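Local coordinates for protein DNA polymerase III beta subunit (Streptococcus pyogenes, PDB 2AVT) that probably encircles DNA as a ring-shaped dimeric sliding clamp and tethers the replicative polymerase to its template during chromosome replication, at residues V346-L351 with R355-T360; T262-N267 with L292-N297; Q103-L106 with S111-T114; S32-E37 with S80-I85; Q127-E132 with S239-L244. All blocks are in the same frame, centred on the assembly; numbering follows the deposited sequence.

Interaction 1. Residues V346-L351 with R355-T360; sequences VKIHFL and RPFTLT
K347 and T360 face each other as a hydrogen-bonded pair of an antiparallel beta hairpin. The hairpin joins strands 345-350 and 357-361 in the C-terminal domain of the clamp. K347 N gives T360 O a nearly straight bond of 2.8 Å (N-H...O 173°). T360 N returns one to K347 O. The pattern repeats at H349 and T358, where H349 N reaches T358 O at 2.9 Å and T358 N bonds back to H349 O. Between these pairs I348 sits opposite L359 without hydrogen bonds. Here the CA of I348 lies 3.3 Å from T358 O in a CA-H...O contact.

Side chains alternate between the two faces. I348 and L359 lie side by side and point the same way. I348 CG2 and L359 CD1 are modelled closer than is usual for two methyl groups, so their exact spacing is doubtful. On the same face F350 CE2 stands over one face of the F357 ring. The two ring planes are 25° apart but slid, with centroids 5.2 Å from each other, so overlap is slight. F357 holds its CG between its own N and carbonyl carbon (chi1 59°), which places the ring beside F350 and I348.

On the other face are K347, H349, T358 and T360. Outward from the hairpin, strand 262-267 pairs with 345-350 on one side, and strand 367-372 pairs with 357-361 on the other, F357 bonding to I372. F260 stacks on the H349 ring, and H349 NE2 makes a weak hydrogen bond to E263 OE1. Across the hairpin, T358 OG1 rests 3.3 Å from H349 CB.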
# COMPACT_ATOMS: atom_id res chain seq x y z
N VAL A 346 0.73 -31.19 6.79
CA VAL A 346 -0.57 -31.35 6.15
C VAL A 346 -0.66 -32.75 5.56
O VAL A 346 0.31 -33.26 5.00
CB VAL A 346 -0.79 -30.31 5.02
CG1 VAL A 346 0.38 -30.32 4.05
CG2 VAL A 346 -2.09 -30.62 4.27
N LYS A 347 -1.83 -33.36 5.69
CA LYS A 347 -2.06 -34.71 5.18
C LYS A 347 -2.92 -34.64 3.92
O LYS A 347 -4.04 -34.14 3.96
CB LYS A 347 -2.79 -35.54 6.24
CG LYS A 347 -1.99 -36.71 6.78
CD LYS A 347 -2.83 -37.49 7.80
CE LYS A 347 -2.12 -38.74 8.27
NZ LYS A 347 -2.92 -39.47 9.30
N ILE A 348 -2.40 -35.13 2.81
CA ILE A 348 -3.16 -35.09 1.57
C ILE A 348 -3.58 -36.48 1.12
O ILE A 348 -2.77 -37.40 1.05
CB ILE A 348 -2.34 -34.42 0.43
CG1 ILE A 348 -1.81 -33.06 0.91
CG2 ILE A 348 -3.22 -34.23 -0.80
CD1 ILE A 348 -1.14 -32.24 -0.18
N HIS A 349 -4.87 -36.63 0.83
CA HIS A 349 -5.44 -37.90 0.40
C HIS A 349 -5.95 -37.83 -1.04
O HIS A 349 -6.84 -37.04 -1.35
CB HIS A 349 -6.60 -38.30 1.31
CG HIS A 349 -6.18 -38.67 2.70
ND1 HIS A 349 -7.08 -38.95 3.70
CD2 HIS A 349 -4.95 -38.82 3.24
CE1 HIS A 349 -6.43 -39.25 4.81
NE2 HIS A 349 -5.13 -39.19 4.56
N PHE A 350 -5.39 -38.68 -1.90
CA PHE A 350 -5.79 -38.72 -3.31
C PHE A 350 -6.52 -40.00 -3.70
O PHE A 350 -6.28 -41.07 -3.15
CB PHE A 350 -4.58 -38.63 -4.25
CG PHE A 350 -3.68 -37.45 -4.01
CD1 PHE A 350 -2.65 -37.53 -3.07
CD2 PHE A 350 -3.79 -36.31 -4.78
CE1 PHE A 350 -1.76 -36.48 -2.92
CE2 PHE A 350 -2.90 -35.26 -4.63
CZ PHE A 350 -1.88 -35.35 -3.70
N LEU A 351 -7.40 -39.87 -4.69
CA LEU A 351 -8.11 -41.00 -5.26
C LEU A 351 -7.53 -41.15 -6.66
O LEU A 351 -6.36 -41.52 -6.81
CB LEU A 351 -9.62 -40.74 -5.34
CG LEU A 351 -10.41 -41.19 -4.11
CD1 LEU A 351 -11.90 -41.09 -4.38
CD2 LEU A 351 -10.03 -42.63 -3.78
N ARG A 355 -10.30 -37.22 -9.64
CA ARG A 355 -11.15 -37.10 -8.46
C ARG A 355 -10.60 -36.06 -7.49
O ARG A 355 -9.39 -35.85 -7.39
CB ARG A 355 -11.29 -38.45 -7.74
CG ARG A 355 -12.02 -39.51 -8.55
CD ARG A 355 -13.29 -38.95 -9.18
NE ARG A 355 -14.05 -39.98 -9.89
CZ ARG A 355 -14.82 -40.89 -9.29
NH1 ARG A 355 -14.94 -40.90 -7.97
NH2 ARG A 355 -15.46 -41.80 -10.01
N PRO A 356 -11.49 -35.38 -6.77
CA PRO A 356 -11.06 -34.37 -5.80
C PRO A 356 -10.18 -34.98 -4.72
O PRO A 356 -10.49 -36.05 -4.20
CB PRO A 356 -12.38 -33.85 -5.25
CG PRO A 356 -13.30 -33.97 -6.42
CD PRO A 356 -12.95 -35.33 -6.97
N PHE A 357 -9.07 -34.31 -4.41
CA PHE A 357 -8.17 -34.78 -3.36
C PHE A 357 -8.36 -33.90 -2.13
O PHE A 357 -8.52 -32.68 -2.25
CB PHE A 357 -6.71 -34.76 -3.85
CG PHE A 357 -6.21 -33.41 -4.28
CD1 PHE A 357 -6.45 -32.94 -5.56
CD2 PHE A 357 -5.46 -32.63 -3.42
CE1 PHE A 357 -5.95 -31.72 -5.98
CE2 PHE A 357 -4.95 -31.41 -3.83
CZ PHE A 357 -5.19 -30.96 -5.11
N THR A 358 -8.36 -34.53 -0.95
CA THR A 358 -8.57 -33.81 0.30
C THR A 358 -7.31 -33.47 1.07
O THR A 358 -6.28 -34.15 0.96
CB THR A 358 -9.47 -34.61 1.26
OG1 THR A 358 -8.80 -35.81 1.64
CG2 THR A 358 -10.79 -34.95 0.59
N LEU A 359 -7.41 -32.42 1.87
CA LEU A 359 -6.30 -31.96 2.69
C LEU A 359 -6.82 -31.76 4.11
O LEU A 359 -7.92 -31.24 4.31
CB LEU A 359 -5.76 -30.62 2.15
CG LEU A 359 -5.59 -30.39 0.64
CD1 LEU A 359 -4.77 -31.50 0.04
CD2 LEU A 359 -6.95 -30.32 -0.04
N THR A 360 -6.04 -32.19 5.09
CA THR A 360 -6.42 -32.02 6.49
C THR A 360 -5.16 -31.72 7.27
O THR A 360 -4.07 -32.19 6.93
CB THR A 360 -7.09 -33.31 7.08
OG1 THR A 360 -6.18 -34.41 7.03
CG2 THR A 360 -8.34 -33.67 6.30

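Interaction 2. Residues T262-N267 with L292-N297; sequences TEVVFN and LEITQN
I294 packs on V264 and T262 in the buried layer between two strands. No hydrogen bond links them. The nearest CA atoms, those of T262 and I294, are 9.0 Å apart, so side chains alone bridge the distance.

Strand 290-295 enters with L292, which points toward strand 262-267 but packs on L315. E293 faces the other way, toward S300 and H302 of strand 298-305.

I294 carries the contact. Its CG1 lies anti to the carbonyl carbon (chi1 -61°) and the chain runs on extended to CD1 (chi2 174°). This sends CD1 to V264 CG2 at 4.1 Å, and the two side chains meet tip to tip. The other branch, CG2, comes within 4.3 Å of T262 CG2. I294 thus straddles two residues of the same face of strand 262-267, T262 and V264. F350 and I299 also touch I294.

Each clamp domain is built from two sheets and two helices; here 262-267 and 290-295 lie in different sheets of the C-terminal domain. The contact is part of the apolar filling between them.

T262 keeps its methyl toward I294 while OG1 bonds to the backbone O of S323. Past I294 the strand ends at T295. T295 OG1 turns to H298 O, within the turn that leads into strand 298-305.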
# COMPACT_ATOMS: atom_id res chain seq x y z
N THR A 262 -4.16 -43.00 -2.05
CA THR A 262 -2.84 -42.46 -1.78
C THR A 262 -2.88 -41.40 -0.69
O THR A 262 -3.85 -40.66 -0.57
CB THR A 262 -2.25 -41.83 -3.06
OG1 THR A 262 -2.28 -42.79 -4.13
CG2 THR A 262 -0.81 -41.40 -2.83
N GLU A 263 -1.81 -41.35 0.10
CA GLU A 263 -1.70 -40.38 1.17
C GLU A 263 -0.26 -39.91 1.26
O GLU A 263 0.67 -40.71 1.19
CB GLU A 263 -2.08 -40.98 2.53
CG GLU A 263 -1.74 -40.05 3.70
CD GLU A 263 -1.84 -40.72 5.06
OE1 GLU A 263 -2.93 -41.21 5.41
OE2 GLU A 263 -0.81 -40.76 5.78
N VAL A 264 -0.08 -38.60 1.41
CA VAL A 264 1.26 -38.04 1.55
C VAL A 264 1.20 -36.94 2.60
O VAL A 264 0.21 -36.21 2.69
CB VAL A 264 1.76 -37.41 0.23
CG1 VAL A 264 3.23 -37.01 0.39
CG2 VAL A 264 1.60 -38.40 -0.91
N VAL A 265 2.25 -36.84 3.41
CA VAL A 265 2.31 -35.83 4.44
C VAL A 265 3.48 -34.91 4.13
O VAL A 265 4.61 -35.38 3.98
CB VAL A 265 2.51 -36.45 5.85
CG1 VAL A 265 2.55 -35.36 6.90
CG2 VAL A 265 1.39 -37.43 6.15
N PHE A 266 3.21 -33.62 4.00
CA PHE A 266 4.26 -32.65 3.70
C PHE A 266 4.36 -31.59 4.78
O PHE A 266 3.46 -31.41 5.60
CB PHE A 266 3.96 -31.86 2.41
CG PHE A 266 3.67 -32.70 1.20
CD1 PHE A 266 2.41 -33.20 0.97
CD2 PHE A 266 4.65 -32.89 0.24
CE1 PHE A 266 2.11 -33.87 -0.20
CE2 PHE A 266 4.36 -33.56 -0.93
CZ PHE A 266 3.09 -34.04 -1.15
N ASN A 267 5.48 -30.88 4.77
CA ASN A 267 5.68 -29.78 5.69
C ASN A 267 4.80 -28.71 5.03
O ASN A 267 5.01 -28.36 3.87
CB ASN A 267 7.14 -29.35 5.68
CG ASN A 267 7.38 -28.09 6.47
OD1 ASN A 267 8.05 -28.12 7.51
ND2 ASN A 267 6.84 -26.98 5.99
N LEU A 292 1.60 -33.08 -10.45
CA LEU A 292 2.20 -33.77 -9.31
C LEU A 292 2.41 -35.24 -9.65
O LEU A 292 1.46 -35.96 -9.95
CB LEU A 292 1.29 -33.63 -8.09
CG LEU A 292 1.91 -33.80 -6.71
CD1 LEU A 292 3.06 -32.81 -6.54
CD2 LEU A 292 0.86 -33.56 -5.64
N GLU A 293 3.67 -35.67 -9.61
CA GLU A 293 4.03 -37.06 -9.90
C GLU A 293 4.45 -37.79 -8.63
O GLU A 293 5.53 -37.56 -8.09
CB GLU A 293 5.15 -37.10 -10.94
CG GLU A 293 4.66 -36.91 -12.38
CD GLU A 293 5.78 -36.59 -13.36
OE1 GLU A 293 6.89 -37.15 -13.21
OE2 GLU A 293 5.54 -35.79 -14.28
N ILE A 294 3.58 -38.68 -8.17
CA ILE A 294 3.82 -39.45 -6.96
C ILE A 294 4.19 -40.90 -7.24
O ILE A 294 3.41 -41.65 -7.83
CB ILE A 294 2.56 -39.45 -6.06
CG1 ILE A 294 2.22 -38.02 -5.65
CG2 ILE A 294 2.80 -40.30 -4.83
CD1 ILE A 294 0.92 -37.91 -4.88
N THR A 295 5.39 -41.28 -6.83
CA THR A 295 5.87 -42.65 -7.00
C THR A 295 6.61 -43.04 -5.73
O THR A 295 6.88 -42.20 -4.88
CB THR A 295 6.84 -42.77 -8.20
OG1 THR A 295 7.99 -41.95 -7.96
CG2 THR A 295 6.15 -42.34 -9.48
N GLN A 296 6.94 -44.33 -5.61
CA GLN A 296 7.65 -44.82 -4.43
C GLN A 296 8.86 -43.96 -4.09
O GLN A 296 9.85 -43.92 -4.83
CB GLN A 296 8.10 -46.26 -4.64
CG GLN A 296 7.00 -47.30 -4.52
CD GLN A 296 7.52 -48.72 -4.71
OE1 GLN A 296 8.51 -49.12 -4.10
NE2 GLN A 296 6.83 -49.49 -5.55
N ASN A 297 8.78 -43.25 -2.97
CA ASN A 297 9.87 -42.40 -2.51
C ASN A 297 10.37 -41.43 -3.58
O ASN A 297 11.57 -41.35 -3.85
CB ASN A 297 11.03 -43.27 -2.02
CG ASN A 297 10.55 -44.51 -1.29
OD1 ASN A 297 9.71 -44.43 -0.39
ND2 ASN A 297 11.08 -45.66 -1.67

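Interaction 3. Residues Q103-L106 with S111-T114; sequences QVVL and SEIT
L106 and I113 form the hydrogen-bonded pair of an antiparallel beta hairpin, strands 103-108 and 111-116, in the N-terminal domain. L106 N donates to I113 O at 2.8 Å. I113 N donates to L106 O at 2.9 Å. Both backbone groups of each residue are therefore used across the hairpin. L106 O also receives a CA-H...O contact from E112 CA at 3.4 Å. V104 O accepts a similar one from T114 CA. The V104 backbone is hydrogen-bonded to L115, the next residue of the partner strand.

V105 and T114 are the next pair and have no hydrogen bond between them. The backbone of V105 pairs instead with K97 of strand 93-99.

S111 OG is satisfied across the dimer interface by E313 OE1 of the second subunit. Residues S111 to T114 also pair antiparallel with a strand of that subunit, so the sheet continues through the interface. This is how sliding clamps close their ring.

On the face of L106 and I113, L106 packs on F82, I85 and I86 of helix 79-88. On the face of V105 and T114 the side chains touch across the hairpin: V105 CG2 lies 3.9 Å from T114 OG1. E112 crosses V105 obliquely, its CG 3.7 Å from V105 CG1.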
# COMPACT_ATOMS: atom_id res chain seq x y z
N GLN A 103 -24.71 21.52 12.71
CA GLN A 103 -23.28 21.80 12.58
C GLN A 103 -22.64 21.41 13.90
O GLN A 103 -23.28 21.52 14.94
CB GLN A 103 -23.05 23.30 12.36
CG GLN A 103 -23.67 23.88 11.10
CD GLN A 103 -23.40 25.37 10.97
OE1 GLN A 103 -24.13 26.20 11.53
NE2 GLN A 103 -22.35 25.72 10.23
N VAL A 104 -21.40 20.94 13.85
CA VAL A 104 -20.70 20.61 15.08
C VAL A 104 -19.40 21.38 15.12
O VAL A 104 -18.67 21.44 14.13
CB VAL A 104 -20.39 19.10 15.23
CG1 VAL A 104 -21.68 18.32 15.48
CG2 VAL A 104 -19.69 18.59 13.99
N VAL A 105 -19.11 21.96 16.28
CA VAL A 105 -17.89 22.71 16.48
C VAL A 105 -16.96 21.78 17.24
O VAL A 105 -17.28 21.33 18.35
CB VAL A 105 -18.14 23.96 17.33
CG1 VAL A 105 -16.83 24.71 17.55
CG2 VAL A 105 -19.19 24.83 16.66
N LEU A 106 -15.82 21.48 16.62
CA LEU A 106 -14.82 20.61 17.21
C LEU A 106 -13.69 21.51 17.72
O LEU A 106 -13.10 22.27 16.94
CB LEU A 106 -14.28 19.65 16.15
CG LEU A 106 -15.29 18.83 15.33
CD1 LEU A 106 -14.57 18.06 14.23
CD2 LEU A 106 -16.03 17.85 16.26
N SER A 111 -7.19 24.99 18.12
CA SER A 111 -7.86 24.75 16.85
C SER A 111 -9.36 24.54 16.97
O SER A 111 -9.83 23.72 17.76
CB SER A 111 -7.22 23.53 16.16
OG SER A 111 -7.71 23.37 14.84
N GLU A 112 -10.12 25.31 16.20
CA GLU A 112 -11.57 25.21 16.17
C GLU A 112 -12.04 24.94 14.74
O GLU A 112 -11.88 25.79 13.85
CB GLU A 112 -12.23 26.48 16.68
CG GLU A 112 -13.74 26.40 16.57
CD GLU A 112 -14.44 27.67 16.99
OE1 GLU A 112 -14.53 27.92 18.21
OE2 GLU A 112 -14.89 28.42 16.10
N ILE A 113 -12.63 23.77 14.54
CA ILE A 113 -13.12 23.36 13.23
C ILE A 113 -14.62 23.07 13.28
O ILE A 113 -15.08 22.24 14.06
CB ILE A 113 -12.38 22.08 12.74
CG1 ILE A 113 -10.90 22.40 12.53
CG2 ILE A 113 -13.01 21.56 11.43
CD1 ILE A 113 -10.02 21.17 12.33
N THR A 114 -15.38 23.79 12.46
CA THR A 114 -16.82 23.59 12.42
C THR A 114 -17.19 22.82 11.16
O THR A 114 -16.73 23.15 10.07
CB THR A 114 -17.56 24.94 12.42
OG1 THR A 114 -17.09 25.71 13.53
CG2 THR A 114 -19.07 24.74 12.54

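Interaction 4. Residues S32-E37 with S80-I85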
# COMPACT_ATOMS: atom_id res chain seq x y z
N SER A 32 -22.63 7.08 3.10
CA SER A 32 -21.23 7.52 3.19
C SER A 32 -21.02 8.19 4.55
O SER A 32 -19.89 8.47 4.96
CB SER A 32 -20.92 8.55 2.10
OG SER A 32 -21.70 9.72 2.31
N SER A 33 -22.10 8.47 5.26
CA SER A 33 -21.96 9.14 6.53
C SER A 33 -21.89 8.23 7.75
O SER A 33 -22.29 7.05 7.71
CB SER A 33 -23.09 10.15 6.71
OG SER A 33 -24.34 9.50 6.74
N ILE A 34 -21.32 8.76 8.82
CA ILE A 34 -21.26 8.02 10.06
C ILE A 34 -22.33 8.67 10.93
O ILE A 34 -22.50 9.90 10.93
CB ILE A 34 -19.87 8.09 10.73
CG1 ILE A 34 -19.87 7.27 12.03
CG2 ILE A 34 -19.48 9.53 10.98
CD1 ILE A 34 -18.51 6.76 12.45
N LYS A 35 -23.09 7.85 11.63
CA LYS A 35 -24.15 8.35 12.49
C LYS A 35 -23.64 8.37 13.92
O LYS A 35 -23.08 7.39 14.40
CB LYS A 35 -25.39 7.46 12.37
CG LYS A 35 -26.54 7.83 13.26
CD LYS A 35 -27.66 6.80 13.10
CE LYS A 35 -28.71 6.95 14.19
NZ LYS A 35 -29.59 5.73 14.27
N ILE A 36 -23.81 9.51 14.58
CA ILE A 36 -23.34 9.66 15.95
C ILE A 36 -24.51 9.97 16.86
O ILE A 36 -25.19 10.98 16.70
CB ILE A 36 -22.32 10.81 16.05
CG1 ILE A 36 -21.14 10.55 15.11
CG2 ILE A 36 -21.83 10.95 17.48
CD1 ILE A 36 -20.11 11.65 15.11
N GLU A 37 -24.77 9.07 17.81
CA GLU A 37 -25.85 9.28 18.76
C GLU A 37 -25.25 9.39 20.14
O GLU A 37 -24.55 8.48 20.59
CB GLU A 37 -26.84 8.13 18.72
CG GLU A 37 -27.52 7.96 17.39
CD GLU A 37 -28.34 6.69 17.33
OE1 GLU A 37 -27.77 5.59 17.59
OE2 GLU A 37 -29.54 6.78 17.02
N SER A 80 -15.39 9.38 6.21
CA SER A 80 -13.96 9.53 5.91
C SER A 80 -13.46 10.94 6.20
O SER A 80 -12.38 11.13 6.75
CB SER A 80 -13.69 9.18 4.45
OG SER A 80 -13.77 7.78 4.26
N PHE A 81 -14.27 11.92 5.83
CA PHE A 81 -13.92 13.31 6.05
C PHE A 81 -13.85 13.63 7.56
O PHE A 81 -12.89 14.23 8.04
CB PHE A 81 -14.95 14.18 5.34
CG PHE A 81 -14.73 15.65 5.51
CD1 PHE A 81 -13.56 16.25 5.06
CD2 PHE A 81 -15.70 16.45 6.10
CE1 PHE A 81 -13.36 17.61 5.21
CE2 PHE A 81 -15.50 17.80 6.25
CZ PHE A 81 -14.33 18.38 5.80
N PHE A 82 -14.86 13.20 8.31
CA PHE A 82 -14.90 13.47 9.74
C PHE A 82 -13.72 12.85 10.46
O PHE A 82 -13.10 13.48 11.32
CB PHE A 82 -16.19 12.92 10.35
CG PHE A 82 -16.28 13.11 11.83
CD1 PHE A 82 -16.23 14.38 12.39
CD2 PHE A 82 -16.42 12.02 12.68
CE1 PHE A 82 -16.34 14.56 13.76
CE2 PHE A 82 -16.53 12.19 14.05
CZ PHE A 82 -16.48 13.47 14.59
N ILE A 83 -13.42 11.60 10.12
CA ILE A 83 -12.32 10.88 10.73
C ILE A 83 -10.97 11.52 10.42
O ILE A 83 -10.11 11.58 11.31
CB ILE A 83 -12.31 9.40 10.29
CG1 ILE A 83 -13.57 8.72 10.81
CG2 ILE A 83 -11.06 8.72 10.78
CD1 ILE A 83 -13.72 7.26 10.34
N ASN A 84 -10.76 11.97 9.18
CA ASN A 84 -9.49 12.64 8.86
C ASN A 84 -9.36 13.93 9.69
O ASN A 84 -8.28 14.28 10.14
CB ASN A 84 -9.40 13.00 7.36
CG ASN A 84 -9.31 11.79 6.47
OD1 ASN A 84 -8.71 10.78 6.84
ND2 ASN A 84 -9.89 11.88 5.29
N ILE A 85 -10.47 14.63 9.87
CA ILE A 85 -10.43 15.86 10.68
C ILE A 85 -10.04 15.54 12.13
O ILE A 85 -9.10 16.14 12.68
CB ILE A 85 -11.77 16.58 10.63
CG1 ILE A 85 -11.89 17.32 9.29
CG2 ILE A 85 -11.89 17.58 11.78
CD1 ILE A 85 -13.29 17.60 8.90
O HOH W 1 -17.34 8.59 4.01
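Residues 33-37 are an extended strand and 80-85 are a helical segment. They come together without any direct hydrogen bond. The closest CA atoms are those of I34 and F82, 8.4 Å apart. The helix keeps its own backbone bonds, such as N84 N to S80 O at 3.0 Å. One water joins the two backbones at the S32 end. It donates to S32 O at 2.7 Å and accepts from S80 N at 3.0 Å. This gives the S80 amide an acceptor near the start of helix 79-88.

The side chains of I34 and I36 point toward the helix, and that of F82 points back at them. F82 CG lies anti to its backbone N (chi1 178°), which extends the ring toward the strand. I36 CD1 comes within 3.8 Å of F82 CE2, and CZ is a little farther. I34 CG2 approaches CD2 of the same ring at 4.3 Å. Both methyl groups meet the ring obliquely. I36 and F82 come from opposite directions, with I36 extended to its tip (chi2 178°).

This is helix-on-sheet packing in the N-terminal domain, one of the three domains of the DNA clamp family in each chain. L77 of strand 73-78 touches both I36 and F82, while L15 and T18 of helix 8-18 touch I34. Toward the dimer interface, F81 and N84 pack on L280 of the second subunit, and I85 on its I281.

Away from the helix, K35 NZ and E37 OE2 form a salt bridge at 2.9 Å along the strand, with a weak hydrogen bond in it.

Interaction 5. Residues Q127-E132 with S239-L244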
# COMPACT_ATOMS: atom_id res chain seq x y z
N GLN A 127 -32.62 -2.95 10.93
CA GLN A 127 -33.58 -4.04 10.93
C GLN A 127 -33.22 -4.77 12.22
O GLN A 127 -32.24 -5.50 12.27
CB GLN A 127 -33.34 -4.96 9.72
CG GLN A 127 -34.46 -5.95 9.44
CD GLN A 127 -35.78 -5.26 9.16
OE1 GLN A 127 -35.83 -4.04 8.96
NE2 GLN A 127 -36.86 -6.04 9.13
N GLU A 128 -33.99 -4.53 13.26
CA GLU A 128 -33.73 -5.12 14.57
C GLU A 128 -33.79 -6.65 14.59
O GLU A 128 -34.52 -7.26 13.81
CB GLU A 128 -34.70 -4.53 15.58
CG GLU A 128 -34.68 -3.01 15.59
CD GLU A 128 -35.78 -2.41 16.45
OE1 GLU A 128 -36.49 -3.18 17.13
OE2 GLU A 128 -35.91 -1.17 16.44
N VAL A 129 -33.01 -7.24 15.48
CA VAL A 129 -32.98 -8.69 15.64
C VAL A 129 -33.20 -9.03 17.11
O VAL A 129 -32.53 -8.47 17.99
CB VAL A 129 -31.62 -9.27 15.19
CG1 VAL A 129 -31.59 -10.77 15.46
CG2 VAL A 129 -31.40 -9.00 13.71
N SER A 130 -34.14 -9.93 17.38
CA SER A 130 -34.44 -10.34 18.75
C SER A 130 -33.19 -10.73 19.53
O SER A 130 -32.32 -11.44 19.01
CB SER A 130 -35.43 -11.50 18.74
OG SER A 130 -34.96 -12.54 17.89
N THR A 131 -33.11 -10.27 20.77
CA THR A 131 -31.97 -10.56 21.64
C THR A 131 -32.26 -11.69 22.62
O THR A 131 -31.64 -11.77 23.68
CB THR A 131 -31.58 -9.31 22.45
OG1 THR A 131 -31.47 -8.18 21.57
CG2 THR A 131 -30.24 -9.52 23.14
N GLU A 132 -33.21 -12.55 22.27
CA GLU A 132 -33.56 -13.67 23.15
C GLU A 132 -32.91 -14.96 22.66
O GLU A 132 -32.72 -15.16 21.46
CB GLU A 132 -35.08 -13.83 23.19
CG GLU A 132 -35.58 -14.94 24.10
CD GLU A 132 -37.05 -14.81 24.44
OE1 GLU A 132 -37.67 -13.80 24.03
OE2 GLU A 132 -37.60 -15.71 25.11
N SER A 239 -22.21 -4.12 18.19
CA SER A 239 -23.27 -4.90 17.57
C SER A 239 -22.94 -4.90 16.08
O SER A 239 -22.87 -3.85 15.43
CB SER A 239 -24.64 -4.29 17.83
OG SER A 239 -24.99 -4.45 19.18
N PHE A 240 -22.71 -6.09 15.54
CA PHE A 240 -22.36 -6.26 14.14
C PHE A 240 -23.46 -7.07 13.44
O PHE A 240 -23.69 -8.24 13.76
CB PHE A 240 -21.02 -7.01 14.10
CG PHE A 240 -20.43 -7.17 12.72
CD1 PHE A 240 -20.70 -8.29 11.96
CD2 PHE A 240 -19.52 -6.24 12.23
CE1 PHE A 240 -20.06 -8.50 10.74
CE2 PHE A 240 -18.89 -6.44 11.01
CZ PHE A 240 -19.16 -7.57 10.27
N TYR A 241 -24.16 -6.42 12.50
CA TYR A 241 -25.23 -7.08 11.74
C TYR A 241 -24.76 -7.41 10.33
O TYR A 241 -23.95 -6.68 9.75
CB TYR A 241 -26.46 -6.19 11.60
CG TYR A 241 -27.11 -5.78 12.89
CD1 TYR A 241 -26.55 -4.82 13.71
CD2 TYR A 241 -28.32 -6.35 13.27
CE1 TYR A 241 -27.17 -4.42 14.88
CE2 TYR A 241 -28.95 -5.96 14.44
CZ TYR A 241 -28.37 -5.00 15.24
OH TYR A 241 -28.99 -4.61 16.40
N THR A 242 -25.28 -8.49 9.78
CA THR A 242 -24.92 -8.89 8.43
C THR A 242 -26.14 -9.41 7.68
O THR A 242 -26.92 -10.19 8.22
CB THR A 242 -23.89 -10.00 8.41
OG1 THR A 242 -22.76 -9.63 9.21
CG2 THR A 242 -23.44 -10.24 6.98
N ARG A 243 -26.28 -8.97 6.43
CA ARG A 243 -27.39 -9.40 5.58
C ARG A 243 -27.12 -10.85 5.18
O ARG A 243 -25.98 -11.23 4.95
CB ARG A 243 -27.46 -8.50 4.34
CG ARG A 243 -28.24 -9.04 3.16
CD ARG A 243 -28.32 -7.98 2.07
NE ARG A 243 -28.72 -8.51 0.76
CZ ARG A 243 -27.95 -9.30 0.01
NH1 ARG A 243 -28.40 -9.72 -1.17
NH2 ARG A 243 -26.75 -9.66 0.42
N LEU A 244 -28.18 -11.65 5.11
CA LEU A 244 -28.04 -13.06 4.75
C LEU A 244 -28.36 -13.34 3.29
O LEU A 244 -29.22 -12.69 2.69
CB LEU A 244 -28.97 -13.92 5.63
CG LEU A 244 -28.71 -13.96 7.14
CD1 LEU A 244 -29.73 -14.86 7.79
CD2 LEU A 244 -27.31 -14.47 7.42
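V129 and Y241 meet at the surface, where a loop passes over a strand. V129 CG2 comes to the edge of the Y241 ring, close to its plane. It is 4.0 Å from Y241 CE2 and 4.1 Å from Y241 CD2, so the methyl sits about evenly beside this one side of the ring. The valine and the tyrosine run alongside each other, pointing in opposite senses.

In V129, CG1 is anti to the backbone N (chi1 176°). CG2 is therefore the branch beside that N, and it is the branch that touches the ring. In Y241, CG is anti to the carbonyl carbon (chi1 -61°), and the ring leans out from the strand toward the loop. The ring is turned about its CB-CG bond by chi2 of 75°, and its CD2-CE2 side faces the loop.

The backbone of Q127 adds a second touch. Q127 O lies 4.0 Å from Y241 CE2 and meets the ring obliquely. The side chain of Q127 leads away from Y241 and packs on Q230 instead.

The 127-132 loop runs between strands 111-116 and 135-138, from the N-terminal domain to the central one. Strand 238-243 belongs to a sheet shared by both domains. S239 and Y241 bond to E55 and S53 of strand 52-59, and R243 to Q51 just before it.

The contact buries only 96 Å² in total. It is a light van der Waals contact, a methyl and one carbonyl oxygen against the ring, with no hydrogen bond. This implies that packing, and not polar bonding, links the loop to Y241 here.

In the fold
From the N terminus, interaction 4 comes first and closes a loop of 42 residues between strand 33-39 and helix 79-88. Interaction 3 follows as a tight hairpin, and its L106 and I113 pack on that helix. Both reach the second subunit. Interaction 5 then spans 106 residues and ties the interdomain loop to the sheet that also holds strand 33-39. Interaction 2 closes 24 residues in the C-terminal domain. Interaction 1, a hairpin with 3 residues between its segments, ends the series and shares a sheet with strand 262-267. None nest or cross. Interactions 1 and 3 lie about 61 Å apart between centres, on opposite sides of the chain's centre.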